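Local coordinates for KaiC-like domain-containing protein (Pyrococcus horikoshii, PDB 3BS4) that is of unknown function but has a KaiC-like domain, probably of RecA-type ATPase descent, that holds an unidentified peptide, at residues L22-E27 / S200-A205; G53-S58 / A85-F90; Y142-S147 / T184-W189; D206-T211 / V226-K231. All blocks are in the same frame, centred on the assembly; numbering follows the deposited sequence.

In the fold
All four contacts belong to one mixed sheet. Contact 3, strands 142-147 and 184-189, lies at the centre of the chain, wholly buried, and joins its parallel ladder to aromatic packing. Contact 2 continues the parallel part on one side, sharing bonds between strands 51-56 and 141-146, and adds a water and a helix N-cap at the strand ends. Contact 1 is not strand pairing but a helix laid on strand 22-27, buried and mostly apolar apart from one His-Tyr bond. Contact 4, about 15 Å from the chain's centre, is partly exposed: its antiparallel hairpin is bulged and edged with lysine and proline. Contacts 1 and 4 adjoin through neighbouring strands 22-27 and 207-216.

Contact 1 (L22-E27 / S200-A205); sequences LILIHE and SVYRRA
The first torsion of His26 (chi1 179°) sets its imidazole opposite the backbone nitrogen and sends it toward the helix, while Tyr202, at an unusual chi1 of -93°, leans its phenol across to meet it. Their side chains cross at about a right angle, and His26 ND1 and Tyr202 OH form a hydrogen bond of 2.7 Å, 158° at the hydrogen. The hydroxyl lies at the edge of the imidazole, in its plane, and ND1 in that of the phenol. The other ring nitrogen, NE2, bonds to Gly191 O, so the imidazole is held at two points. Helix 195-204 is the connection of a beta-alpha-beta crossover that leaves strand 184-190, passes over strand 22-27 and enters strand 207-216 beyond it. Leu24 packs on Val201 and Tyr202 of the helix and on Ala205 just after it: CD2 lies 3.5 Å from Tyr202 CD1 and 3.9 Å from Val201 CG2, and CB 3.8 Å from Ala205 CB. Leu22 packs at the helix end, with CD2 3.7 Å from Arg204 O. A leucine in place of Tyr202 would probably leave His26 ND1 without its mate and the imidazole freer to turn. Arg204 turns away to salt-bridge Glu165.

Contact 2 (G53-S58 / A85-F90); sequences GMFSIS and AIVDTF
Met54 and Ile86 lie abreast in two parallel strands whose backbone donors and acceptors are matched in turn. Met54 N gives to Ala85 O at 2.8 Å, Met54 O receives Val87 N at 2.9 Å, and Ser56 N gives to Val87 O at 2.9 Å. Beyond the ladder, Ser56 O accepts from Phe90 N at 2.9 Å, in the carbonyl plane, so the end of one strand is tied to the first turn of the helix that follows the other. A water spans the same junction. Ser56 OG, set opposite the backbone nitrogen (chi1 -173°), donates to it at 2.6 Å, and the water in turn donates to Asp88 OD1 at 2.7 Å. Asp88 is the N-cap of helix 89-94, and OD1 also takes Gly91 N. Thr89 OG1 bonds to Tyr119 OH, and Ser58 OG to Ser147 N. On the Phe55 and Val87 face, Phe55 CD1 lies 4.1 Å from Val87 CG2, and the Phe55 ring meets an aromatic side chain of the bound peptide. Adjacent parallel strands joined through helices 61-70 and 75-80, with a capped helix starting at a strand's C-terminal end, are typical of an alpha/beta core, consistent with the RecA-like fold of KaiC relatives.

Contact 3 (Y142-S147 / T184-W189); sequences YGFAIS and TNFWLW
Strands 142-146 and 184-189 run parallel, their axes 14° apart, and Tyr142 to Ala145 pair in order with Thr184 to Trp187 through four backbone bonds, the shortest being Phe186 N to Gly143 O at 2.7 Å. Phe144 and Phe186 lie side by side and point the same way. With chi1 and chi2 nearly equal in the two residues, each CG opposite its carbonyl carbon, their planes stay within 7° of each other, but the rings are slid apart and barely overlap; Phe144 CE1 comes to 3.6 Å from Phe186 CD2. The row goes on to Tyr142, whose CD1 meets the edge of the Phe186 ring at CE2, 4.0 Å away. The other face carries Asn185, Ala145 and Trp187. Ala145 CB touches Trp187 CD1 at 3.6 Å, and Asn185 OD1 lies 3.3 Å from Gly143 CA, on the side of that glycine where a CB would lie. Asn185 OD1 and Trp187 NE1 both bond to the backbone of the bound peptide, so this face forms part of its site. At the strand's end Ser147, preceded by a cis peptide bond, has OG beside Leu188 CD2 and bonded to Glu190 OE2. The Phe144, Phe186 and Leu188 side packs on helix 34-47 through Leu38, Trp187 meets Val201 of helix 195-204, and the pair is flanked in the sheet by strands 51-56 and 22-27.

Contact 4 (D206-T211 / V226-K231); sequences DYVLKT and VIKTPK
A classic beta bulge sets Val208 opposite two residues, Ile227 and Lys228, in the hairpin of strands 207-216 and 219-228. Val208 O takes two donors, Ile227 N at 2.9 Å nearly in line with its C=O and Lys228 N at 3.2 Å on a lone pair, while Val208 N gives to Lys228 O. Tyr207 lies at the open end of the hairpin, away from its turn. Its CB is 3.9 Å from Lys228 O, and at the base of the ring CD1 touches Thr229 CG2, at 4.1 Å. Farther out, CE1 and CZ meet Pro230 CD, each at 3.4 Å, and that carbon sits above one face of the ring, a little off its centre, as a CH-pi contact. The hydroxyl, at the tip, passes Pro230 CG and bonds to Lys18 N, while Trp5 packs edge-to-face with the ring. The first torsion (chi1 -63°) leaves CG opposite the carbonyl carbon, which carries the ring to the proline. A serine at Tyr207 would probably open a gap under Pro230 and leave Lys18 N without its acceptor. Lys228 NZ bonds to Tyr202 O in the last turn of helix 195-204 and to Ala205 O just after it.

Contact 1 (L22-E27 / S200-A205)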
loop_
_atom_site.group_PDB
_atom_site.type_symbol
_atom_site.label_atom_id
_atom_site.label_comp_id
_atom_site.label_asym_id
_atom_site.label_seq_id
_atom_site.Cartn_x
_atom_site.Cartn_y
_atom_site.Cartn_z
ATOM N N LEU A 22 9.814 -0.788 2.993
ATOM C CA LEU A 22 8.692 -1.338 2.246
ATOM C C LEU A 22 8.076 -2.414 3.128
ATOM O O LEU A 22 8.779 -3.319 3.599
ATOM C CB LEU A 22 9.170 -1.959 0.929
ATOM C CG LEU A 22 8.143 -2.727 0.089
ATOM C CD1 LEU A 22 6.929 -1.858 -0.307
ATOM C CD2 LEU A 22 8.855 -3.275 -1.131
ATOM N N ILE A 23 6.764 -2.296 3.352
ATOM C CA ILE A 23 5.998 -3.236 4.170
ATOM C C ILE A 23 5.028 -3.973 3.263
ATOM O O ILE A 23 4.228 -3.357 2.569
ATOM C CB ILE A 23 5.161 -2.496 5.241
ATOM C CG1 ILE A 23 6.063 -1.754 6.231
ATOM C CG2 ILE A 23 4.262 -3.464 6.010
ATOM C CD1 ILE A 23 6.374 -0.328 5.817
ATOM N N LEU A 24 5.075 -5.296 3.307
ATOM C CA LEU A 24 4.071 -6.116 2.631
ATOM C C LEU A 24 3.041 -6.599 3.622
ATOM O O LEU A 24 3.385 -7.232 4.615
ATOM C CB LEU A 24 4.726 -7.330 1.962
ATOM C CG LEU A 24 3.754 -8.285 1.261
ATOM C CD1 LEU A 24 3.077 -7.641 0.000
ATOM C CD2 LEU A 24 4.512 -9.553 0.875
ATOM N N ILE A 25 1.765 -6.321 3.345
ATOM C CA ILE A 25 0.660 -6.932 4.079
ATOM C C ILE A 25 0.144 -8.028 3.148
ATOM O O ILE A 25 -0.440 -7.748 2.085
ATOM C CB ILE A 25 -0.493 -5.928 4.385
ATOM C CG1 ILE A 25 0.017 -4.717 5.188
ATOM C CG2 ILE A 25 -1.610 -6.667 5.108
ATOM C CD1 ILE A 25 0.763 -5.055 6.438
ATOM N N HIS A 26 0.397 -9.275 3.524
ATOM C CA HIS A 26 -0.078 -10.418 2.755
ATOM C C HIS A 26 -1.367 -10.937 3.377
ATOM O O HIS A 26 -1.335 -11.619 4.427
ATOM C CB HIS A 26 0.984 -11.501 2.698
ATOM C CG HIS A 26 0.555 -12.721 1.933
ATOM N ND1 HIS A 26 1.171 -13.947 2.080
ATOM C CD2 HIS A 26 -0.440 -12.903 1.026
ATOM C CE1 HIS A 26 0.574 -14.831 1.301
ATOM N NE2 HIS A 26 -0.402 -14.223 0.646
ATOM N N GLU A 27 -2.497 -10.603 2.748
ATOM C CA GLU A 27 -3.813 -11.067 3.215
ATOM C C GLU A 27 -4.015 -12.441 2.573
ATOM O O GLU A 27 -4.417 -12.525 1.409
ATOM C CB GLU A 27 -4.929 -10.081 2.822
ATOM C CG GLU A 27 -6.314 -10.547 3.309
ATOM C CD GLU A 27 -7.489 -9.775 2.710
ATOM O OE1 GLU A 27 -7.754 -9.955 1.496
ATOM O OE2 GLU A 27 -8.189 -9.025 3.441
ATOM N N SER A 200 8.916 -13.181 -4.865
ATOM C CA SER A 200 9.638 -11.960 -5.218
ATOM C C SER A 200 9.210 -10.791 -4.348
ATOM O O SER A 200 10.051 -10.021 -3.878
ATOM C CB SER A 200 9.444 -11.646 -6.708
ATOM O OG SER A 200 10.168 -10.487 -7.099
ATOM N N VAL A 201 7.908 -10.647 -4.106
ATOM C CA VAL A 201 7.477 -9.512 -3.287
ATOM C C VAL A 201 7.857 -9.691 -1.824
ATOM O O VAL A 201 8.174 -8.711 -1.144
ATOM C CB VAL A 201 5.963 -9.144 -3.448
ATOM C CG1 VAL A 201 5.657 -8.756 -4.900
ATOM C CG2 VAL A 201 5.081 -10.256 -2.969
ATOM N N TYR A 202 7.840 -10.933 -1.324
ATOM C CA TYR A 202 8.351 -11.172 0.031
ATOM C C TYR A 202 9.819 -10.750 0.128
ATOM O O TYR A 202 10.247 -10.117 1.111
ATOM C CB TYR A 202 8.267 -12.653 0.389
ATOM C CG TYR A 202 7.014 -13.101 1.110
ATOM C CD1 TYR A 202 5.734 -12.774 0.635
ATOM C CD2 TYR A 202 7.105 -13.901 2.246
ATOM C CE1 TYR A 202 4.581 -13.216 1.301
ATOM C CE2 TYR A 202 5.958 -14.335 2.919
ATOM C CZ TYR A 202 4.707 -13.993 2.449
ATOM O OH TYR A 202 3.611 -14.462 3.135
ATOM N N ARG A 203 10.607 -11.129 -0.877
ATOM C CA ARG A 203 12.041 -10.837 -0.831
ATOM C C ARG A 203 12.299 -9.332 -0.854
ATOM O O ARG A 203 13.200 -8.817 -0.159
ATOM C CB ARG A 203 12.762 -11.578 -1.978
ATOM C CG ARG A 203 14.233 -11.186 -2.194
ATOM C CD ARG A 203 15.097 -11.503 -0.973
ATOM N NE ARG A 203 15.127 -12.938 -0.730
ATOM C CZ ARG A 203 15.889 -13.538 0.183
ATOM N NH1 ARG A 203 16.720 -12.833 0.952
ATOM N NH2 ARG A 203 15.832 -14.855 0.310
ATOM N N ARG A 204 11.503 -8.612 -1.637
ATOM C CA ARG A 204 11.713 -7.182 -1.833
ATOM C C ARG A 204 11.303 -6.360 -0.614
ATOM O O ARG A 204 11.880 -5.295 -0.338
ATOM C CB ARG A 204 10.951 -6.712 -3.076
ATOM C CG ARG A 204 11.568 -7.242 -4.353
ATOM C CD ARG A 204 10.689 -6.950 -5.543
ATOM N NE ARG A 204 11.146 -7.669 -6.731
ATOM C CZ ARG A 204 12.215 -7.319 -7.452
ATOM N NH1 ARG A 204 12.945 -6.257 -7.124
ATOM N NH2 ARG A 204 12.557 -8.029 -8.517
ATOM N N ALA A 205 10.297 -6.839 0.107
ATOM C CA ALA A 205 9.808 -6.139 1.305
ATOM C C ALA A 205 10.779 -6.199 2.490
ATOM O O ALA A 205 11.451 -7.219 2.700
ATOM C CB ALA A 205 8.457 -6.692 1.714
#

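Contact 2 (G53-S58 / A85-F90)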
loop_
_atom_site.group_PDB
_atom_site.type_symbol
_atom_site.label_atom_id
_atom_site.label_comp_id
_atom_site.label_asym_id
_atom_site.label_seq_id
_atom_site.Cartn_x
_atom_site.Cartn_y
_atom_site.Cartn_z
ATOM N N GLY A 53 0.452 8.833 -1.118
ATOM C CA GLY A 53 0.249 8.528 -2.528
ATOM C C GLY A 53 -0.325 7.125 -2.574
ATOM O O GLY A 53 0.164 6.251 -1.855
ATOM N N MET A 54 -1.365 6.925 -3.377
ATOM C CA MET A 54 -1.977 5.598 -3.533
ATOM C C MET A 54 -1.865 5.142 -4.980
ATOM O O MET A 54 -2.235 5.883 -5.901
ATOM C CB MET A 54 -3.458 5.655 -3.149
ATOM C CG MET A 54 -4.162 4.306 -3.179
ATOM S SD MET A 54 -5.944 4.523 -2.920
ATOM C CE MET A 54 -5.867 5.742 -1.566
ATOM N N PHE A 55 -1.380 3.916 -5.174
ATOM C CA PHE A 55 -1.459 3.269 -6.489
ATOM C C PHE A 55 -2.683 2.391 -6.436
ATOM O O PHE A 55 -2.679 1.333 -5.802
ATOM C CB PHE A 55 -0.178 2.474 -6.759
ATOM C CG PHE A 55 1.046 3.339 -6.691
ATOM C CD1 PHE A 55 1.459 4.056 -7.816
ATOM C CD2 PHE A 55 1.706 3.517 -5.488
ATOM C CE1 PHE A 55 2.578 4.894 -7.751
ATOM C CE2 PHE A 55 2.812 4.358 -5.400
ATOM C CZ PHE A 55 3.246 5.046 -6.545
ATOM N N SER A 56 -3.758 2.872 -7.056
ATOM C CA SER A 56 -5.057 2.217 -6.924
ATOM C C SER A 56 -5.229 1.263 -8.087
ATOM O O SER A 56 -5.697 1.648 -9.147
ATOM C CB SER A 56 -6.158 3.268 -6.889
ATOM O OG SER A 56 -7.389 2.646 -6.606
ATOM N N ILE A 57 -4.771 0.024 -7.878
ATOM C CA ILE A 57 -4.577 -0.954 -8.943
ATOM C C ILE A 57 -5.800 -1.856 -9.108
ATOM O O ILE A 57 -6.197 -2.173 -10.234
ATOM C CB ILE A 57 -3.340 -1.840 -8.608
ATOM C CG1 ILE A 57 -2.046 -0.986 -8.536
ATOM C CG2 ILE A 57 -3.182 -3.014 -9.598
ATOM C CD1 ILE A 57 -0.999 -1.522 -7.551
ATOM N N SER A 58 -6.383 -2.268 -7.984
ATOM C CA SER A 58 -7.312 -3.396 -7.978
ATOM C C SER A 58 -8.790 -3.045 -7.977
ATOM O O SER A 58 -9.612 -3.916 -8.332
ATOM C CB SER A 58 -7.032 -4.314 -6.787
ATOM O OG SER A 58 -5.808 -4.990 -6.949
ATOM N N ALA A 85 -2.515 11.904 -3.177
ATOM C CA ALA A 85 -2.380 11.771 -4.635
ATOM C C ALA A 85 -2.775 10.347 -4.987
ATOM O O ALA A 85 -2.382 9.421 -4.289
ATOM C CB ALA A 85 -0.962 12.038 -5.074
ATOM N N ILE A 86 -3.559 10.185 -6.050
ATOM C CA ILE A 86 -3.968 8.843 -6.478
ATOM C C ILE A 86 -3.544 8.636 -7.910
ATOM O O ILE A 86 -3.825 9.479 -8.772
ATOM C CB ILE A 86 -5.498 8.609 -6.354
ATOM C CG1 ILE A 86 -5.942 8.762 -4.893
ATOM C CG2 ILE A 86 -5.873 7.220 -6.890
ATOM C CD1 ILE A 86 -7.442 8.649 -4.649
ATOM N N VAL A 87 -2.842 7.532 -8.169
ATOM C CA VAL A 87 -2.674 7.080 -9.552
ATOM C C VAL A 87 -3.751 6.026 -9.757
ATOM O O VAL A 87 -3.715 4.957 -9.136
ATOM C CB VAL A 87 -1.285 6.491 -9.818
ATOM C CG1 VAL A 87 -1.156 6.023 -11.280
ATOM C CG2 VAL A 87 -0.168 7.490 -9.454
ATOM N N ASP A 88 -4.723 6.331 -10.600
ATOM C CA ASP A 88 -5.830 5.407 -10.819
ATOM C C ASP A 88 -5.471 4.396 -11.893
ATOM O O ASP A 88 -5.888 4.485 -13.050
ATOM C CB ASP A 88 -7.133 6.155 -11.125
ATOM C CG ASP A 88 -8.326 5.226 -11.231
ATOM O OD1 ASP A 88 -8.185 4.021 -10.957
ATOM O OD2 ASP A 88 -9.431 5.704 -11.576
ATOM N N THR A 89 -4.670 3.424 -11.481
ATOM C CA THR A 89 -4.222 2.368 -12.370
ATOM C C THR A 89 -5.411 1.537 -12.864
ATOM O O THR A 89 -5.485 1.160 -14.048
ATOM C CB THR A 89 -3.174 1.516 -11.633
ATOM O OG1 THR A 89 -2.076 2.374 -11.282
ATOM C CG2 THR A 89 -2.657 0.378 -12.517
ATOM N N PHE A 90 -6.349 1.252 -11.971
ATOM C CA PHE A 90 -7.526 0.480 -12.355
ATOM C C PHE A 90 -8.267 1.183 -13.494
ATOM O O PHE A 90 -8.573 0.564 -14.525
ATOM C CB PHE A 90 -8.447 0.287 -11.151
ATOM C CG PHE A 90 -9.651 -0.571 -11.452
ATOM C CD1 PHE A 90 -9.617 -1.947 -11.205
ATOM C CD2 PHE A 90 -10.791 -0.017 -12.039
ATOM C CE1 PHE A 90 -10.711 -2.740 -11.507
ATOM C CE2 PHE A 90 -11.892 -0.804 -12.330
ATOM C CZ PHE A 90 -11.845 -2.168 -12.062
HETATM O O HOH W 1 -9.018 3.193 -8.542
#

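Contact 3 (Y142-S147 / T184-W189)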
loop_
_atom_site.group_PDB
_atom_site.type_symbol
_atom_site.label_atom_id
_atom_site.label_comp_id
_atom_site.label_asym_id
_atom_site.label_seq_id
_atom_site.Cartn_x
_atom_site.Cartn_y
_atom_site.Cartn_z
ATOM N N TYR A 142 3.858 8.662 2.730
ATOM C CA TYR A 142 3.574 7.228 2.702
ATOM C C TYR A 142 3.031 6.871 1.342
ATOM O O TYR A 142 2.322 7.669 0.745
ATOM C CB TYR A 142 2.524 6.872 3.748
ATOM C CG TYR A 142 3.015 7.077 5.150
ATOM C CD1 TYR A 142 3.774 6.098 5.786
ATOM C CD2 TYR A 142 2.734 8.262 5.846
ATOM C CE1 TYR A 142 4.242 6.288 7.099
ATOM C CE2 TYR A 142 3.204 8.456 7.137
ATOM C CZ TYR A 142 3.944 7.473 7.760
ATOM O OH TYR A 142 4.389 7.660 9.055
ATOM N N GLY A 143 3.349 5.667 0.865
ATOM C CA GLY A 143 2.713 5.132 -0.345
ATOM C C GLY A 143 1.957 3.867 -0.004
ATOM O O GLY A 143 2.343 3.121 0.915
ATOM N N PHE A 144 0.858 3.650 -0.722
ATOM C CA PHE A 144 0.066 2.417 -0.576
ATOM C C PHE A 144 -0.229 1.866 -1.944
ATOM O O PHE A 144 -0.711 2.622 -2.794
ATOM C CB PHE A 144 -1.252 2.720 0.137
ATOM C CG PHE A 144 -1.068 3.128 1.575
ATOM C CD1 PHE A 144 -1.226 2.198 2.592
ATOM C CD2 PHE A 144 -0.706 4.436 1.911
ATOM C CE1 PHE A 144 -1.031 2.549 3.926
ATOM C CE2 PHE A 144 -0.508 4.801 3.257
ATOM C CZ PHE A 144 -0.673 3.856 4.260
ATOM N N ALA A 145 0.067 0.583 -2.182
ATOM C CA ALA A 145 -0.296 -0.060 -3.468
ATOM C C ALA A 145 -1.366 -1.125 -3.219
ATOM O O ALA A 145 -1.085 -2.151 -2.575
ATOM C CB ALA A 145 0.941 -0.695 -4.135
ATOM N N ILE A 146 -2.572 -0.845 -3.729
ATOM C CA ILE A 146 -3.746 -1.648 -3.433
ATOM C C ILE A 146 -4.349 -2.163 -4.744
ATOM O O ILE A 146 -5.086 -1.450 -5.421
ATOM C CB ILE A 146 -4.814 -0.857 -2.638
ATOM C CG1 ILE A 146 -4.185 -0.139 -1.429
ATOM C CG2 ILE A 146 -5.938 -1.795 -2.205
ATOM C CD1 ILE A 146 -5.081 0.893 -0.759
ATOM N N SER A 147 -4.007 -3.390 -5.139
ATOM C CA SER A 147 -3.064 -4.283 -4.492
ATOM C C SER A 147 -2.170 -4.945 -5.505
ATOM O O SER A 147 -2.465 -4.914 -6.712
ATOM C CB SER A 147 -3.875 -5.481 -3.940
ATOM O OG SER A 147 -4.854 -5.031 -3.006
ATOM N N THR A 184 7.670 5.929 2.824
ATOM C CA THR A 184 7.564 4.628 3.474
ATOM C C THR A 184 6.336 4.010 2.826
ATOM O O THR A 184 5.282 4.648 2.745
ATOM C CB THR A 184 7.410 4.803 4.984
ATOM O OG1 THR A 184 8.559 5.528 5.465
ATOM C CG2 THR A 184 7.337 3.445 5.704
ATOM N N ASN A 185 6.474 2.766 2.364
ATOM C CA ASN A 185 5.509 2.188 1.426
ATOM C C ASN A 185 4.882 0.927 1.946
ATOM O O ASN A 185 5.562 0.098 2.541
ATOM C CB ASN A 185 6.204 1.910 0.092
ATOM C CG ASN A 185 6.535 3.197 -0.635
ATOM O OD1 ASN A 185 5.649 3.823 -1.217
ATOM N ND2 ASN A 185 7.788 3.619 -0.565
ATOM N N PHE A 186 3.582 0.795 1.699
ATOM C CA PHE A 186 2.831 -0.413 2.045
ATOM C C PHE A 186 2.287 -1.038 0.792
ATOM O O PHE A 186 1.620 -0.379 0.009
ATOM C CB PHE A 186 1.660 -0.075 2.963
ATOM C CG PHE A 186 2.071 0.432 4.308
ATOM C CD1 PHE A 186 2.083 -0.417 5.403
ATOM C CD2 PHE A 186 2.416 1.768 4.478
ATOM C CE1 PHE A 186 2.446 0.057 6.678
ATOM C CE2 PHE A 186 2.802 2.248 5.753
ATOM C CZ PHE A 186 2.806 1.374 6.844
ATOM N N TRP A 187 2.572 -2.320 0.614
ATOM C CA TRP A 187 2.008 -3.092 -0.488
ATOM C C TRP A 187 0.989 -4.053 0.087
ATOM O O TRP A 187 1.265 -4.713 1.081
ATOM C CB TRP A 187 3.099 -3.946 -1.148
ATOM C CG TRP A 187 3.990 -3.177 -2.049
ATOM C CD1 TRP A 187 3.898 -1.838 -2.345
ATOM C CD2 TRP A 187 5.067 -3.693 -2.837
ATOM N NE1 TRP A 187 4.869 -1.487 -3.263
ATOM C CE2 TRP A 187 5.589 -2.610 -3.589
ATOM C CE3 TRP A 187 5.657 -4.960 -2.972
ATOM C CZ2 TRP A 187 6.686 -2.754 -4.457
ATOM C CZ3 TRP A 187 6.749 -5.099 -3.836
ATOM C CH2 TRP A 187 7.236 -4.002 -4.571
ATOM N N LEU A 188 -0.160 -4.178 -0.566
ATOM C CA LEU A 188 -1.124 -5.200 -0.181
ATOM C C LEU A 188 -1.062 -6.343 -1.196
ATOM O O LEU A 188 -1.039 -6.094 -2.393
ATOM C CB LEU A 188 -2.540 -4.600 -0.146
ATOM C CG LEU A 188 -3.686 -5.549 0.246
ATOM C CD1 LEU A 188 -3.499 -6.102 1.688
ATOM C CD2 LEU A 188 -5.037 -4.872 0.110
ATOM N N TRP A 189 -1.101 -7.590 -0.725
ATOM C CA TRP A 189 -1.233 -8.719 -1.650
ATOM C C TRP A 189 -2.388 -9.582 -1.168
ATOM O O TRP A 189 -2.350 -10.053 -0.042
ATOM C CB TRP A 189 0.057 -9.561 -1.701
ATOM C CG TRP A 189 -0.019 -10.708 -2.682
ATOM C CD1 TRP A 189 -0.637 -11.900 -2.497
ATOM C CD2 TRP A 189 0.564 -10.751 -3.992
ATOM N NE1 TRP A 189 -0.500 -12.701 -3.630
ATOM C CE2 TRP A 189 0.224 -12.005 -4.563
ATOM C CE3 TRP A 189 1.305 -9.840 -4.753
ATOM C CZ2 TRP A 189 0.630 -12.377 -5.861
ATOM C CZ3 TRP A 189 1.693 -10.202 -6.051
ATOM C CH2 TRP A 189 1.364 -11.462 -6.580
#

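Contact 4 (D206-T211 / V226-K231)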
loop_
_atom_site.group_PDB
_atom_site.type_symbol
_atom_site.label_atom_id
_atom_site.label_comp_id
_atom_site.label_asym_id
_atom_site.label_seq_id
_atom_site.Cartn_x
_atom_site.Cartn_y
_atom_site.Cartn_z
ATOM N N ASP A 206 10.826 -5.124 3.273
ATOM C CA ASP A 206 11.608 -5.132 4.515
ATOM C C ASP A 206 10.841 -5.786 5.652
ATOM O O ASP A 206 11.431 -6.455 6.522
ATOM C CB ASP A 206 12.020 -3.715 4.898
ATOM C CG ASP A 206 12.822 -3.047 3.809
ATOM O OD1 ASP A 206 13.951 -3.523 3.506
ATOM O OD2 ASP A 206 12.315 -2.059 3.231
ATOM N N TYR A 207 9.523 -5.568 5.660
ATOM C CA TYR A 207 8.637 -6.206 6.629
ATOM C C TYR A 207 7.603 -7.012 5.870
ATOM O O TYR A 207 7.127 -6.552 4.850
ATOM C CB TYR A 207 7.868 -5.172 7.456
ATOM C CG TYR A 207 8.713 -4.273 8.323
ATOM C CD1 TYR A 207 8.805 -4.486 9.703
ATOM C CD2 TYR A 207 9.370 -3.172 7.776
ATOM C CE1 TYR A 207 9.580 -3.628 10.505
ATOM C CE2 TYR A 207 10.137 -2.321 8.562
ATOM C CZ TYR A 207 10.235 -2.554 9.917
ATOM O OH TYR A 207 11.014 -1.683 10.683
ATOM N N VAL A 208 7.263 -8.196 6.378
ATOM C CA VAL A 208 6.133 -8.941 5.827
ATOM C C VAL A 208 5.245 -9.356 6.985
ATOM O O VAL A 208 5.698 -10.070 7.897
ATOM C CB VAL A 208 6.563 -10.214 5.077
ATOM C CG1 VAL A 208 5.311 -10.968 4.588
ATOM C CG2 VAL A 208 7.499 -9.873 3.910
ATOM N N LEU A 209 3.991 -8.911 6.935
ATOM C CA LEU A 209 2.938 -9.338 7.864
ATOM C C LEU A 209 1.916 -10.129 7.078
ATOM O O LEU A 209 1.431 -9.651 6.051
ATOM C CB LEU A 209 2.249 -8.126 8.500
ATOM C CG LEU A 209 3.146 -7.092 9.200
ATOM C CD1 LEU A 209 2.297 -6.015 9.903
ATOM C CD2 LEU A 209 4.119 -7.733 10.158
ATOM N N LYS A 210 1.579 -11.320 7.561
ATOM C CA LYS A 210 0.624 -12.183 6.855
ATOM C C LYS A 210 -0.606 -12.339 7.724
ATOM O O LYS A 210 -0.484 -12.640 8.907
ATOM C CB LYS A 210 1.225 -13.561 6.596
ATOM C CG LYS A 210 0.275 -14.501 5.884
ATOM C CD LYS A 210 1.022 -15.698 5.347
ATOM C CE LYS A 210 1.056 -16.832 6.334
ATOM N NZ LYS A 210 1.639 -18.063 5.685
ATOM N N THR A 211 -1.784 -12.103 7.149
ATOM C CA THR A 211 -3.029 -12.339 7.895
ATOM C C THR A 211 -3.729 -13.574 7.356
ATOM O O THR A 211 -3.646 -13.899 6.167
ATOM C CB THR A 211 -3.989 -11.138 7.853
ATOM O OG1 THR A 211 -4.494 -10.947 6.518
ATOM C CG2 THR A 211 -3.287 -9.870 8.328
ATOM N N VAL A 226 4.023 -12.184 12.026
ATOM C CA VAL A 226 5.139 -11.336 11.647
ATOM C C VAL A 226 6.172 -12.241 10.993
ATOM O O VAL A 226 6.957 -12.909 11.668
ATOM C CB VAL A 226 5.730 -10.542 12.839
ATOM C CG1 VAL A 226 6.795 -9.569 12.337
ATOM C CG2 VAL A 226 4.608 -9.795 13.599
ATOM N N ILE A 227 6.127 -12.295 9.668
ATOM C CA ILE A 227 6.957 -13.221 8.896
ATOM C C ILE A 227 8.403 -12.721 8.740
ATOM O O ILE A 227 9.355 -13.515 8.795
ATOM C CB ILE A 227 6.312 -13.497 7.493
ATOM C CG1 ILE A 227 4.953 -14.218 7.607
ATOM C CG2 ILE A 227 7.236 -14.296 6.583
ATOM C CD1 ILE A 227 4.965 -15.502 8.454
ATOM N N LYS A 228 8.568 -11.420 8.532
ATOM C CA LYS A 228 9.884 -10.836 8.248
ATOM C C LYS A 228 9.966 -9.426 8.791
ATOM O O LYS A 228 9.013 -8.660 8.660
ATOM C CB LYS A 228 10.124 -10.829 6.722
ATOM C CG LYS A 228 11.447 -10.219 6.227
ATOM C CD LYS A 228 11.418 -10.191 4.679
ATOM C CE LYS A 228 12.748 -9.784 4.104
ATOM N NZ LYS A 228 12.620 -9.720 2.635
ATOM N N THR A 229 11.103 -9.093 9.424
ATOM C CA THR A 229 11.409 -7.727 9.865
ATOM C C THR A 229 12.891 -7.474 9.568
ATOM O O THR A 229 13.615 -8.419 9.312
ATOM C CB THR A 229 11.207 -7.542 11.387
ATOM O OG1 THR A 229 12.111 -8.404 12.096
ATOM C CG2 THR A 229 9.794 -7.873 11.789
ATOM N N PRO A 230 13.337 -6.207 9.577
ATOM C CA PRO A 230 14.774 -5.924 9.458
ATOM C C PRO A 230 15.612 -6.500 10.608
ATOM O O PRO A 230 16.808 -6.768 10.409
ATOM C CB PRO A 230 14.838 -4.391 9.480
ATOM C CG PRO A 230 13.472 -3.947 8.988
ATOM C CD PRO A 230 12.539 -4.969 9.598
ATOM N N LYS A 231 14.991 -6.679 11.778
ATOM C CA LYS A 231 15.648 -7.236 12.981
ATOM C C LYS A 231 15.687 -8.758 12.927
ATOM O O LYS A 231 16.379 -9.350 12.100
ATOM C CB LYS A 231 14.900 -6.840 14.263
ATOM C CG LYS A 231 14.334 -5.429 14.310
ATOM C CD LYS A 231 13.329 -5.301 15.453
ATOM C CE LYS A 231 13.967 -4.686 16.701
ATOM N NZ LYS A 231 14.042 -3.193 16.612
#